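PDB 5YTI: flagellar hook associated protein type 3 FlgL from Legionella pneumophila subsp. pneumophila, which probably serves as a structural protein of the bacterial flagellum, forming part of the junction between the hook and the filament as a member of the flagellin family. Local coordinates for residues 53-58 / 360-365; 64-69 / 354-359; 92-97 / 322-327; 113-118 / 302-307; 226-231 / 259-264. All coordinates share one frame; numbering follows the deposited sequence.

In the fold
Interactions 1, 2 and 3 join the same two long helices, 49-96 and 316-374, at successive points, and their chemistry changes along the way. Interaction 1 is a surface contact of aliphatic and aromatic groups, its centre about 43 Å from the centre of the chain; interaction 2 is buried and built round one arginine; interaction 3, also buried, is held by side-chain amides. Interaction 4, partly buried, joins the shorter helices 104-125 and 296-307 by almost purely apolar packing and touches interaction 3, partly through the Glu323-Arg302 salt bridge. Interaction 5, also partly buried, lies in the beta-rich part, where an aromatic pair joins a loop to a strand. All four others are nested within the chain loop closed by interaction 1.

Interaction 1: residues 53-58 / 360-365; sequences KQRINN and NDYLDI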
# COMPACT_ATOMS: atom_id res chain seq x y z
N LYS A 53 15.13 -40.13 -23.17
CA LYS A 53 15.67 -40.41 -21.82
C LYS A 53 15.81 -39.08 -21.00
O LYS A 53 15.28 -38.99 -19.89
CB LYS A 53 17.00 -41.21 -21.91
CG LYS A 53 17.43 -41.96 -20.64
CD LYS A 53 18.50 -43.04 -20.94
CE LYS A 53 19.95 -42.67 -20.56
N GLN A 54 16.50 -38.06 -21.54
CA GLN A 54 16.76 -36.81 -20.78
C GLN A 54 15.50 -35.92 -20.68
O GLN A 54 15.46 -35.04 -19.83
CB GLN A 54 17.97 -36.00 -21.33
CG GLN A 54 18.69 -35.16 -20.27
N ARG A 55 14.50 -36.17 -21.54
CA ARG A 55 13.21 -35.45 -21.51
C ARG A 55 12.39 -35.99 -20.36
O ARG A 55 11.88 -35.26 -19.52
CB ARG A 55 12.41 -35.63 -22.82
CG ARG A 55 11.40 -34.51 -23.12
CD ARG A 55 10.41 -34.78 -24.28
NE ARG A 55 11.01 -35.34 -25.50
CZ ARG A 55 11.72 -34.67 -26.42
NH1 ARG A 55 11.98 -33.37 -26.29
NH2 ARG A 55 12.20 -35.33 -27.47
N ILE A 56 12.29 -37.31 -20.32
CA ILE A 56 11.67 -37.98 -19.20
C ILE A 56 12.40 -37.59 -17.90
O ILE A 56 11.74 -37.41 -16.89
CB ILE A 56 11.64 -39.49 -19.43
CG1 ILE A 56 10.80 -39.81 -20.67
CG2 ILE A 56 11.05 -40.22 -18.24
CD1 ILE A 56 11.14 -41.17 -21.23
N ASN A 57 13.72 -37.44 -17.90
CA ASN A 57 14.40 -36.99 -16.67
C ASN A 57 13.96 -35.57 -16.31
O ASN A 57 13.76 -35.24 -15.12
CB ASN A 57 15.93 -37.05 -16.81
CG ASN A 57 16.47 -38.47 -16.75
OD1 ASN A 57 16.01 -39.27 -15.94
ND2 ASN A 57 17.46 -38.78 -17.60
N ASN A 58 13.79 -34.72 -17.32
CA ASN A 58 13.24 -33.37 -17.10
C ASN A 58 11.81 -33.43 -16.50
O ASN A 58 11.52 -32.75 -15.51
CB ASN A 58 13.28 -32.52 -18.40
CG ASN A 58 14.67 -31.99 -18.71
OD1 ASN A 58 15.38 -31.57 -17.81
ND2 ASN A 58 15.06 -32.02 -19.98
N ASN A 360 1.35 -35.02 -17.78
CA ASN A 360 0.94 -36.37 -18.11
C ASN A 360 0.61 -36.45 -19.63
O ASN A 360 0.58 -37.55 -20.17
CB ASN A 360 -0.22 -36.89 -17.20
CG ASN A 360 0.28 -37.56 -15.89
OD1 ASN A 360 1.26 -38.34 -15.88
ND2 ASN A 360 -0.41 -37.26 -14.78
N ASP A 361 0.38 -35.31 -20.30
CA ASP A 361 0.17 -35.27 -21.79
C ASP A 361 1.51 -35.43 -22.54
O ASP A 361 1.58 -36.10 -23.58
CB ASP A 361 -0.51 -33.95 -22.26
CG ASP A 361 -2.04 -33.94 -22.13
OD1 ASP A 361 -2.68 -35.00 -22.13
OD2 ASP A 361 -2.62 -32.82 -22.06
N TYR A 362 2.55 -34.78 -22.00
CA TYR A 362 3.92 -34.71 -22.56
C TYR A 362 4.73 -35.98 -22.25
O TYR A 362 5.81 -36.19 -22.81
CB TYR A 362 4.62 -33.45 -21.99
CG TYR A 362 5.96 -33.02 -22.59
CD1 TYR A 362 6.21 -33.12 -23.96
CD2 TYR A 362 6.97 -32.47 -21.78
CE1 TYR A 362 7.44 -32.72 -24.50
CE2 TYR A 362 8.18 -32.06 -22.31
CZ TYR A 362 8.41 -32.19 -23.67
OH TYR A 362 9.61 -31.78 -24.20
N LEU A 363 4.22 -36.82 -21.36
CA LEU A 363 4.79 -38.15 -21.09
C LEU A 363 4.04 -39.22 -21.88
O LEU A 363 4.65 -40.07 -22.52
CB LEU A 363 4.66 -38.43 -19.59
CG LEU A 363 5.19 -39.74 -19.02
CD1 LEU A 363 6.69 -39.63 -18.82
CD2 LEU A 363 4.46 -40.05 -17.71
N ASP A 364 2.71 -39.16 -21.84
CA ASP A 364 1.89 -40.05 -22.65
C ASP A 364 2.42 -39.93 -24.11
O ASP A 364 2.46 -40.93 -24.83
CB ASP A 364 0.37 -39.73 -22.55
CG ASP A 364 -0.32 -40.21 -21.20
OD1 ASP A 364 0.31 -40.76 -20.26
OD2 ASP A 364 -1.55 -40.01 -21.08
N ILE A 365 2.88 -38.72 -24.51
CA ILE A 365 3.50 -38.52 -25.85
C ILE A 365 4.92 -39.09 -25.99
O ILE A 365 5.27 -39.60 -27.04
CB ILE A 365 3.56 -37.03 -26.27
CG1 ILE A 365 2.16 -36.52 -26.62
CG2 ILE A 365 4.49 -36.84 -27.47
CD1 ILE A 365 2.13 -35.21 -27.38
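With CG anti to the backbone N in both, Arg55 and Tyr362 come together: at chi1 -156° the arginine chain leaves helix 49-96 toward its partner helix, and at chi1 -170° the tyrosine ring swings out from helix 316-374 to meet it. The two side chains cross at about a right angle. What the phenol end reaches is the aliphatic part of the arginine, with Tyr362 OH 3.1 Å from Arg55 CD and 3.4 Å from Arg55 CG, while Tyr362 CZ lies 3.3 Å from Arg55 CD. At chi3 the arginine chain bends and carries its guanidinium past the hydroxyl, which is left at the edge of that group with Arg55 NH1 3.5 Å from Tyr362 OH. The planes of guanidinium and ring are inclined by 55°, so this is no stack. Beside the pair, a lighter apolar touch joins Ile56 CG2 to Leu363 CD1 at 4.4 Å. Tyr362 and Leu363 also rest on Ile59, one turn further along the first helix. Long side chains suit a partly exposed place where the two helices have to be spanned: arginine and tyrosine can pack their carbon parts against each other. The chemistry implies a contact held by van der Waals packing, with the polar groups of Arg55 and Tyr362 adjacent but not bonded to each other.

Interaction 2: residues 64-69 / 354-359; sequences NNRQAA and TAEKAN
Before Arg66 reaches across to Glu356 and Asn359, the chain passes Asn65, whose ND2 is hydrogen-bonded to Ala166 O of strand 164-168. Arg66 then carries the whole contact. It is modelled in two conformers, and in the one described its chain runs straight out from the helix before bending at chi3, 78°, which lays the guanidinium along the facing helix. Glu356 CB lies over one face of the flat group, 3.5 Å from Arg66 NE, and Glu356 CA is 3.4 Å above the guanidinium plane of Arg66, offset toward its rim. The charges stay further apart, with Arg66 NE 4.5 Å from Glu356 OE2, too far for a salt bridge although the attraction may still count. Arg66 NH1 and Asn359 ND2, both donors, meet at the guanidinium edge without a hydrogen bond; Asn359 ND2 is bonded to Val167 O, and the other terminal nitrogen, Arg66 NH2, to Gln63 OE1. Arginine suits the site because it is long enough to bridge the axes of segments 64-69 and 354-359, which pass 10.4 Å apart. These segments run nearly antiparallel, at 158°, with strand 164-168 laid against them: Asn65 touches Gln165 and Val167, while Ala355 and Asn359 touch Thr168.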
# COMPACT_ATOMS: atom_id res chain seq x y z
N ASN A 64 7.96 -33.41 -9.82
CA ASN A 64 8.46 -33.27 -8.44
C ASN A 64 8.33 -31.80 -8.00
O ASN A 64 7.73 -31.50 -6.97
CB ASN A 64 9.93 -33.77 -8.35
CG ASN A 64 10.33 -34.25 -6.94
OD1 ASN A 64 9.88 -35.31 -6.46
ND2 ASN A 64 11.22 -33.48 -6.29
N ASN A 65 8.86 -30.88 -8.80
CA ASN A 65 8.72 -29.46 -8.50
C ASN A 65 7.25 -29.00 -8.28
O ASN A 65 6.99 -28.16 -7.39
CB ASN A 65 9.39 -28.61 -9.59
CG ASN A 65 10.90 -28.52 -9.41
OD1 ASN A 65 11.46 -28.95 -8.40
ND2 ASN A 65 11.57 -27.94 -10.41
N ARG A 66 6.32 -29.53 -9.09
CA ARG A 66 4.88 -29.23 -8.99
C ARG A 66 4.32 -29.77 -7.69
O ARG A 66 3.77 -29.02 -6.90
CB ARG A 66 4.09 -29.81 -10.18
CG ARG A 66 2.59 -29.94 -9.94
CD ARG A 66 1.86 -30.64 -11.09
NE ARG A 66 2.04 -32.10 -11.08
CZ ARG A 66 2.71 -32.79 -12.01
NH1 ARG A 66 3.24 -32.18 -13.04
NH2 ARG A 66 2.82 -34.10 -11.91
N GLN A 67 4.46 -31.08 -7.47
CA GLN A 67 4.01 -31.74 -6.22
C GLN A 67 4.45 -30.95 -5.01
O GLN A 67 3.67 -30.77 -4.09
CB GLN A 67 4.52 -33.20 -6.11
CG GLN A 67 3.77 -34.24 -6.98
CD GLN A 67 4.38 -35.66 -6.96
OE1 GLN A 67 5.07 -36.06 -7.90
NE2 GLN A 67 4.12 -36.42 -5.88
N ALA A 68 5.69 -30.46 -5.01
CA ALA A 68 6.25 -29.74 -3.86
C ALA A 68 5.74 -28.31 -3.77
O ALA A 68 5.60 -27.74 -2.68
CB ALA A 68 7.77 -29.72 -3.93
N ALA A 69 5.47 -27.72 -4.92
CA ALA A 69 4.90 -26.38 -4.98
C ALA A 69 3.46 -26.39 -4.48
O ALA A 69 3.07 -25.63 -3.60
CB ALA A 69 4.94 -25.87 -6.41
N THR A 354 -3.26 -27.08 -13.79
CA THR A 354 -3.00 -27.06 -15.24
C THR A 354 -1.77 -27.89 -15.64
O THR A 354 -1.82 -28.68 -16.58
CB THR A 354 -2.81 -25.62 -15.76
OG1 THR A 354 -3.96 -25.27 -16.52
CG2 THR A 354 -1.55 -25.46 -16.65
N ALA A 355 -0.66 -27.68 -14.93
CA ALA A 355 0.59 -28.35 -15.24
C ALA A 355 0.56 -29.89 -15.01
O ALA A 355 1.23 -30.63 -15.72
CB ALA A 355 1.72 -27.71 -14.45
N GLU A 356 -0.23 -30.37 -14.04
CA GLU A 356 -0.34 -31.83 -13.77
C GLU A 356 -0.96 -32.58 -14.96
O GLU A 356 -0.56 -33.72 -15.24
CB GLU A 356 -1.13 -32.09 -12.46
CG GLU A 356 -1.10 -33.52 -11.90
CD GLU A 356 -1.67 -33.63 -10.48
OE1 GLU A 356 -2.40 -32.71 -10.02
OE2 GLU A 356 -1.40 -34.65 -9.82
N LYS A 357 -1.91 -31.95 -15.67
CA LYS A 357 -2.54 -32.54 -16.87
C LYS A 357 -1.61 -32.44 -18.08
O LYS A 357 -1.62 -33.32 -18.95
CB LYS A 357 -3.91 -31.90 -17.20
CG LYS A 357 -4.58 -32.45 -18.46
N ALA A 358 -0.82 -31.36 -18.13
CA ALA A 358 0.05 -31.08 -19.27
C ALA A 358 1.36 -31.88 -19.23
O ALA A 358 1.98 -32.10 -20.27
CB ALA A 358 0.36 -29.60 -19.33
N ASN A 359 1.79 -32.29 -18.04
CA ASN A 359 2.97 -33.16 -17.89
C ASN A 359 2.59 -34.63 -18.08
O ASN A 359 3.41 -35.43 -18.49
CB ASN A 359 3.65 -32.93 -16.53
CG ASN A 359 4.40 -31.60 -16.47
OD1 ASN A 359 4.53 -30.90 -17.48
ND2 ASN A 359 4.89 -31.25 -15.29

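Interaction 3: residues 92-97 / 322-327; sequences EIQIQA and TENNQL
Gln94 NE2 donates to two oxygens of one residue across the helix pair. Its sound bond goes to Asn324 OD1, 2.8 Å away with an N-H...O angle of 151°, and a second, weak one goes to the backbone oxygen Asn324 O at 3.3 Å. The acceptor OD1 lies close to the amide plane of Gln94. Seen from the acceptor, the donor stands well above the carbonyl plane of Asn324, 43° out of it, and is not on a lone pair. A bend at chi2, 40°, folds the glutamine end over so that NE2 faces the asparagine; its carbon CD meanwhile packs against Leu327 CB at 4.0 Å. Asn324 in turn probably donates from ND2 to Ala97 O at 2.9 Å, although the position of that nitrogen is less sure, and the same doubt attaches to its bond with Gln321 OE1. Ala97 O is also bonded by Arg107 NH1, so this buried oxygen, like Gln94 NE2, is supplied with a partner. Alanine suits its place because a methyl is short enough for Ala97 CB to lie 3.8 Å from Asn324 OD1. Helix 296-307 closes over one side, with Met303 on Gln94 and Leu307 on Ala97. The buried amide pair of Gln94 and Asn324 joins its two helices by a bond between uncharged groups, and here it ties the long N-terminal and C-terminal helices of a helical bundle like that in the D1 domain of flagellin.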
# COMPACT_ATOMS: atom_id res chain seq x y z
N GLU A 92 -13.86 -7.02 14.90
CA GLU A 92 -14.96 -7.05 15.88
C GLU A 92 -14.54 -6.16 17.04
O GLU A 92 -15.21 -5.18 17.35
CB GLU A 92 -15.26 -8.47 16.38
CG GLU A 92 -15.94 -9.42 15.39
CD GLU A 92 -16.26 -10.81 15.93
OE1 GLU A 92 -15.38 -11.67 16.21
OE2 GLU A 92 -17.46 -11.08 16.05
N ILE A 93 -13.39 -6.47 17.64
CA ILE A 93 -12.78 -5.64 18.70
C ILE A 93 -12.73 -4.14 18.35
O ILE A 93 -13.22 -3.34 19.13
CB ILE A 93 -11.36 -6.11 19.09
CG1 ILE A 93 -11.42 -7.44 19.82
CG2 ILE A 93 -10.68 -5.09 19.99
CD1 ILE A 93 -10.08 -8.04 20.20
N GLN A 94 -12.16 -3.76 17.21
CA GLN A 94 -12.05 -2.33 16.89
C GLN A 94 -13.39 -1.66 16.87
O GLN A 94 -13.48 -0.49 17.22
CB GLN A 94 -11.33 -2.04 15.57
CG GLN A 94 -11.03 -0.55 15.28
CD GLN A 94 -10.58 0.25 16.50
OE1 GLN A 94 -9.80 -0.21 17.33
NE2 GLN A 94 -11.07 1.46 16.60
N ILE A 95 -14.44 -2.38 16.48
CA ILE A 95 -15.75 -1.75 16.38
C ILE A 95 -16.34 -1.39 17.73
O ILE A 95 -16.89 -0.32 17.87
CB ILE A 95 -16.74 -2.60 15.59
CG1 ILE A 95 -16.81 -2.08 14.16
CG2 ILE A 95 -18.12 -2.51 16.23
CD1 ILE A 95 -17.48 -3.04 13.21
N GLN A 96 -16.19 -2.28 18.72
CA GLN A 96 -16.61 -2.00 20.10
C GLN A 96 -15.82 -0.82 20.69
O GLN A 96 -16.37 0.01 21.46
CB GLN A 96 -16.38 -3.18 21.03
CG GLN A 96 -16.34 -4.56 20.42
CD GLN A 96 -17.70 -5.16 20.20
OE1 GLN A 96 -18.03 -5.60 19.10
NE2 GLN A 96 -18.50 -5.18 21.26
N ALA A 97 -14.53 -0.75 20.33
CA ALA A 97 -13.66 0.33 20.83
C ALA A 97 -14.23 1.69 20.44
O ALA A 97 -13.86 2.71 21.03
CB ALA A 97 -12.26 0.17 20.28
N THR A 322 -11.67 9.76 16.35
CA THR A 322 -10.93 10.08 15.15
C THR A 322 -9.97 8.98 14.72
O THR A 322 -9.85 8.66 13.52
CB THR A 322 -10.13 11.34 15.35
OG1 THR A 322 -11.01 12.42 15.70
CG2 THR A 322 -9.36 11.66 14.08
N GLU A 323 -9.27 8.46 15.72
CA GLU A 323 -8.31 7.39 15.56
C GLU A 323 -9.01 6.03 15.45
O GLU A 323 -8.53 5.17 14.74
CB GLU A 323 -7.30 7.43 16.73
CG GLU A 323 -6.52 6.13 17.02
CD GLU A 323 -5.11 6.02 16.39
OE1 GLU A 323 -4.78 6.77 15.43
OE2 GLU A 323 -4.32 5.12 16.85
N ASN A 324 -10.14 5.80 16.12
CA ASN A 324 -10.89 4.55 15.91
C ASN A 324 -11.21 4.38 14.44
O ASN A 324 -10.91 3.32 13.88
CB ASN A 324 -12.23 4.52 16.66
CG ASN A 324 -12.10 4.13 18.12
OD1 ASN A 324 -11.17 3.42 18.55
ND2 ASN A 324 -13.09 4.55 18.90
N ASN A 325 -11.83 5.39 13.82
CA ASN A 325 -12.18 5.37 12.39
C ASN A 325 -11.01 5.01 11.50
O ASN A 325 -11.18 4.33 10.46
CB ASN A 325 -12.65 6.73 11.94
CG ASN A 325 -14.07 6.99 12.29
OD1 ASN A 325 -14.41 6.93 13.46
ND2 ASN A 325 -14.93 7.25 11.28
N GLN A 326 -9.84 5.50 11.89
CA GLN A 326 -8.63 5.23 11.10
C GLN A 326 -8.26 3.78 11.25
O GLN A 326 -8.00 3.09 10.27
CB GLN A 326 -7.45 6.14 11.51
CG GLN A 326 -7.68 7.61 11.18
CD GLN A 326 -7.19 7.97 9.81
OE1 GLN A 326 -6.01 7.77 9.53
NE2 GLN A 326 -8.06 8.54 8.95
N LEU A 327 -8.26 3.30 12.48
CA LEU A 327 -7.82 1.95 12.77
C LEU A 327 -8.78 0.94 12.16
O LEU A 327 -8.39 -0.17 11.87
CB LEU A 327 -7.64 1.73 14.27
CG LEU A 327 -6.43 2.42 14.90
CD1 LEU A 327 -6.50 2.27 16.41
CD2 LEU A 327 -5.13 1.83 14.39

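Interaction 4: residues 113-118 / 302-307; sequences EAQALL and RMINNL
Ile304 lays its longer branch against Ala114 and Gln115. With CG1 anti to the carbonyl carbon (chi1 -67°) and a nearly straight chi2 of 167°, the branch reaches out from helix 296-307 so that CG1 and CD1 meet different residues of the facing helix. Ile304 CG1 lies 3.7 Å from Ala114 CB, the short side chain that lets the backbones come near, with CA atoms of Ala114 and Ile304 6.4 Å apart. The tip goes further: Ile304 CD1 is 3.7 Å from Gln115 CA and 3.9 Å from Gln115 CB. Glutamine curls over that methyl because its chain bends at chi2, 76°, bringing Gln115 OE1 within 3.5 Å of Ile304 CD1; the other end of the amide is held by its own helix, through Gln115 NE2 bonded to Asn119 OD1. A branched isoleucine thus lies against the alanine methyl and the backbone of Gln115, while a flexible glutamine covers its tip. The selenomethionine Met303 lies against Ile93 and Gln94, and Leu307 against Leu110 and Ala111. Such close packing of small and branched side chains is characteristic of a helical bundle, here helices 104-125 and 296-307 beside the long helix pair.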
# COMPACT_ATOMS: atom_id res chain seq x y z
N GLU A 113 -6.81 -8.82 25.00
CA GLU A 113 -7.09 -9.72 23.90
C GLU A 113 -6.32 -9.28 22.65
O GLU A 113 -5.64 -10.09 22.04
CB GLU A 113 -8.56 -9.83 23.58
CG GLU A 113 -8.82 -11.03 22.70
CD GLU A 113 -10.24 -11.13 22.19
OE1 GLU A 113 -11.04 -10.20 22.45
OE2 GLU A 113 -10.55 -12.14 21.51
N ALA A 114 -6.42 -8.00 22.29
CA ALA A 114 -5.68 -7.50 21.15
C ALA A 114 -4.21 -7.84 21.29
O ALA A 114 -3.58 -8.22 20.31
CB ALA A 114 -5.86 -6.01 20.95
N GLN A 115 -3.65 -7.75 22.50
CA GLN A 115 -2.24 -8.14 22.69
C GLN A 115 -2.05 -9.63 22.39
O GLN A 115 -1.04 -10.00 21.81
CB GLN A 115 -1.67 -7.75 24.08
CG GLN A 115 -0.16 -8.06 24.30
CD GLN A 115 0.82 -7.08 23.61
OE1 GLN A 115 0.70 -5.85 23.77
NE2 GLN A 115 1.79 -7.63 22.85
N ALA A 116 -2.99 -10.48 22.74
CA ALA A 116 -2.85 -11.90 22.35
C ALA A 116 -2.89 -12.06 20.83
O ALA A 116 -2.12 -12.83 20.27
CB ALA A 116 -3.91 -12.76 23.02
N LEU A 117 -3.78 -11.31 20.16
CA LEU A 117 -3.90 -11.40 18.70
C LEU A 117 -2.65 -10.88 18.00
O LEU A 117 -2.14 -11.55 17.11
CB LEU A 117 -5.18 -10.72 18.21
CG LEU A 117 -6.44 -11.46 18.71
CD1 LEU A 117 -7.68 -10.57 18.78
CD2 LEU A 117 -6.75 -12.68 17.86
N LEU A 118 -2.13 -9.73 18.41
CA LEU A 118 -0.84 -9.28 17.90
C LEU A 118 0.18 -10.44 17.96
O LEU A 118 0.76 -10.80 16.94
CB LEU A 118 -0.32 -8.07 18.68
CG LEU A 118 1.12 -7.62 18.41
CD1 LEU A 118 1.34 -7.34 16.94
CD2 LEU A 118 1.47 -6.38 19.21
N ARG A 302 -1.36 -0.04 17.90
CA ARG A 302 -2.13 1.18 17.97
C ARG A 302 -3.55 0.96 18.50
O ARG A 302 -4.09 1.84 19.17
CB ARG A 302 -2.23 1.81 16.60
CG ARG A 302 -1.00 2.59 16.15
CD ARG A 302 -1.43 3.87 15.45
NE ARG A 302 -1.47 3.78 13.99
CZ ARG A 302 -2.22 4.56 13.20
NH1 ARG A 302 -2.15 4.37 11.90
NH2 ARG A 302 -3.05 5.49 13.68
N MSE A 303 -4.17 -0.18 18.18
CA MSE A 303 -5.52 -0.43 18.67
C MSE A 303 -5.46 -0.60 20.16
O MSE A 303 -6.37 -0.18 20.87
CB MSE A 303 -6.17 -1.64 18.06
CG MSE A 303 -6.72 -1.47 16.65
SE MSE A 303 -7.06 -3.33 16.04
CE MSE A 303 -8.32 -3.93 17.40
N ILE A 304 -4.36 -1.21 20.61
CA ILE A 304 -4.05 -1.38 22.05
C ILE A 304 -3.78 -0.03 22.78
O ILE A 304 -4.39 0.26 23.82
CB ILE A 304 -2.82 -2.29 22.26
CG1 ILE A 304 -3.09 -3.74 21.83
CG2 ILE A 304 -2.34 -2.24 23.71
CD1 ILE A 304 -1.82 -4.59 21.72
N ASN A 305 -2.88 0.79 22.26
CA ASN A 305 -2.68 2.09 22.85
C ASN A 305 -4.02 2.79 23.01
O ASN A 305 -4.24 3.41 24.03
CB ASN A 305 -1.77 2.97 22.00
CG ASN A 305 -0.34 2.46 21.95
OD1 ASN A 305 0.51 3.06 21.31
ND2 ASN A 305 -0.06 1.35 22.63
N ASN A 306 -4.91 2.67 22.03
CA ASN A 306 -6.18 3.41 22.03
C ASN A 306 -7.20 2.85 23.02
O ASN A 306 -7.91 3.58 23.70
CB ASN A 306 -6.78 3.33 20.63
CG ASN A 306 -7.47 4.60 20.23
OD1 ASN A 306 -6.85 5.65 20.21
ND2 ASN A 306 -8.75 4.52 19.89
N LEU A 307 -7.30 1.54 23.09
CA LEU A 307 -8.19 0.94 24.06
C LEU A 307 -7.82 1.30 25.49
O LEU A 307 -8.66 1.20 26.37
CB LEU A 307 -8.17 -0.57 23.89
CG LEU A 307 -8.90 -0.95 22.62
CD1 LEU A 307 -8.73 -2.43 22.35
CD2 LEU A 307 -10.35 -0.55 22.79

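Interaction 5: residues 226-231 / 259-264; sequences MTFALN and PLYQEG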
# COMPACT_ATOMS: atom_id res chain seq x y z
N MSE A 226 -6.02 21.17 9.42
CA MSE A 226 -7.40 21.62 9.55
C MSE A 226 -7.50 22.28 10.90
O MSE A 226 -7.20 21.68 11.94
CB MSE A 226 -8.36 20.44 9.46
CG MSE A 226 -9.84 20.86 9.45
SE MSE A 226 -11.07 19.32 9.53
CE MSE A 226 -11.45 19.53 7.61
N THR A 227 -7.94 23.52 10.89
CA THR A 227 -7.90 24.35 12.07
C THR A 227 -9.31 24.93 12.19
O THR A 227 -9.85 25.52 11.23
CB THR A 227 -6.76 25.43 11.93
OG1 THR A 227 -6.45 25.64 10.55
CG2 THR A 227 -5.42 24.97 12.57
N PHE A 228 -9.95 24.72 13.35
CA PHE A 228 -11.25 25.34 13.65
C PHE A 228 -11.06 26.69 14.36
O PHE A 228 -10.36 26.79 15.37
CB PHE A 228 -12.13 24.40 14.50
CG PHE A 228 -12.35 23.05 13.87
CD1 PHE A 228 -13.35 22.86 12.96
CD2 PHE A 228 -11.51 22.01 14.14
CE1 PHE A 228 -13.51 21.65 12.33
CE2 PHE A 228 -11.66 20.79 13.52
CZ PHE A 228 -12.66 20.61 12.61
N ALA A 229 -11.67 27.75 13.84
CA ALA A 229 -11.60 29.03 14.54
C ALA A 229 -12.77 29.96 14.20
O ALA A 229 -13.77 29.52 13.60
CB ALA A 229 -10.24 29.71 14.30
N LEU A 230 -12.63 31.25 14.56
CA LEU A 230 -13.77 32.20 14.66
C LEU A 230 -13.94 33.24 13.55
O LEU A 230 -12.98 33.87 13.08
CB LEU A 230 -13.73 32.92 16.01
CG LEU A 230 -13.94 32.00 17.22
CD1 LEU A 230 -13.59 32.73 18.51
CD2 LEU A 230 -15.37 31.45 17.24
N ASN A 231 -15.20 33.38 13.16
CA ASN A 231 -15.70 34.53 12.41
C ASN A 231 -15.49 35.80 13.20
O ASN A 231 -15.43 35.77 14.44
CB ASN A 231 -17.21 34.39 12.17
CG ASN A 231 -17.55 33.89 10.79
OD1 ASN A 231 -16.70 33.84 9.91
ND2 ASN A 231 -18.82 33.54 10.58
N PRO A 259 -15.84 28.95 4.89
CA PRO A 259 -17.06 28.15 5.17
C PRO A 259 -17.24 27.84 6.65
O PRO A 259 -16.27 27.59 7.35
CB PRO A 259 -16.85 26.84 4.37
CG PRO A 259 -15.43 26.87 3.90
CD PRO A 259 -14.97 28.31 3.89
N LEU A 260 -18.49 27.84 7.12
CA LEU A 260 -18.78 27.58 8.53
C LEU A 260 -19.02 26.07 8.75
O LEU A 260 -19.33 25.33 7.82
CB LEU A 260 -19.95 28.44 9.02
CG LEU A 260 -20.47 29.53 8.06
CD1 LEU A 260 -21.59 29.01 7.13
CD2 LEU A 260 -20.97 30.74 8.84
N TYR A 261 -18.86 25.64 9.99
CA TYR A 261 -18.85 24.22 10.36
C TYR A 261 -20.28 23.73 10.66
O TYR A 261 -20.83 24.06 11.72
CB TYR A 261 -17.93 24.02 11.60
CG TYR A 261 -18.13 22.73 12.38
CD1 TYR A 261 -17.78 21.50 11.83
CD2 TYR A 261 -18.64 22.74 13.68
CE1 TYR A 261 -17.96 20.32 12.55
CE2 TYR A 261 -18.82 21.57 14.39
CZ TYR A 261 -18.48 20.36 13.82
OH TYR A 261 -18.64 19.18 14.50
N GLN A 262 -20.86 22.96 9.72
CA GLN A 262 -22.09 22.21 9.97
C GLN A 262 -21.70 20.79 10.54
O GLN A 262 -20.98 20.00 9.90
CB GLN A 262 -23.04 22.22 8.71
CG GLN A 262 -24.56 22.04 9.01
CD GLN A 262 -25.51 22.46 7.86
OE1 GLN A 262 -25.07 22.67 6.73
NE2 GLN A 262 -26.83 22.58 8.15
N GLU A 263 -22.11 20.51 11.77
CA GLU A 263 -22.01 19.18 12.35
C GLU A 263 -22.38 18.07 11.34
O GLU A 263 -23.40 18.13 10.67
CB GLU A 263 -22.90 19.08 13.59
CG GLU A 263 -22.65 17.84 14.39
CD GLU A 263 -23.31 17.90 15.74
OE1 GLU A 263 -23.81 18.99 16.09
OE2 GLU A 263 -23.32 16.85 16.42
N GLY A 264 -21.52 17.07 11.24
CA GLY A 264 -21.74 15.91 10.37
C GLY A 264 -21.88 16.24 8.89
O GLY A 264 -22.54 15.51 8.13
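Phe228 sends its ring from strand 224-230 toward Tyr261 in the loop between strands 246-249 and 266-269. Its CB points toward the loop but is still well short of it, and the ring crosses the gap. On the side facing the loop, Phe228 CD1 is 4.8 Å from Tyr261 CD1, and the next atom, Phe228 CE1, comes nearer, at 4.3 Å from the same tyrosine carbon. At the tip, Phe228 CZ turns from the tyrosine toward the selenium of Met226, its neighbour two residues back on the same strand, 3.7 Å away. The rings form a T-shaped (edge-to-face) pair in which the edge of Phe228 is directed at the face of Tyr261; their centroids are 5.8 Å apart and their planes meet at 71°. The opposite face of Tyr261 is covered by Glu263 N of its own loop, 4.1 Å above the ring centre. At the end of the strand, the side chain of Asn231 lies by Leu260. Large aromatics suit this site because flat rings can span from strand to loop and meet edge to face. Both rings also lie against Val238, Val276 and Pro280, so a loop without regular structure packs on one face of an antiparallel beta sheet through a T-shaped pair and its apolar surroundings.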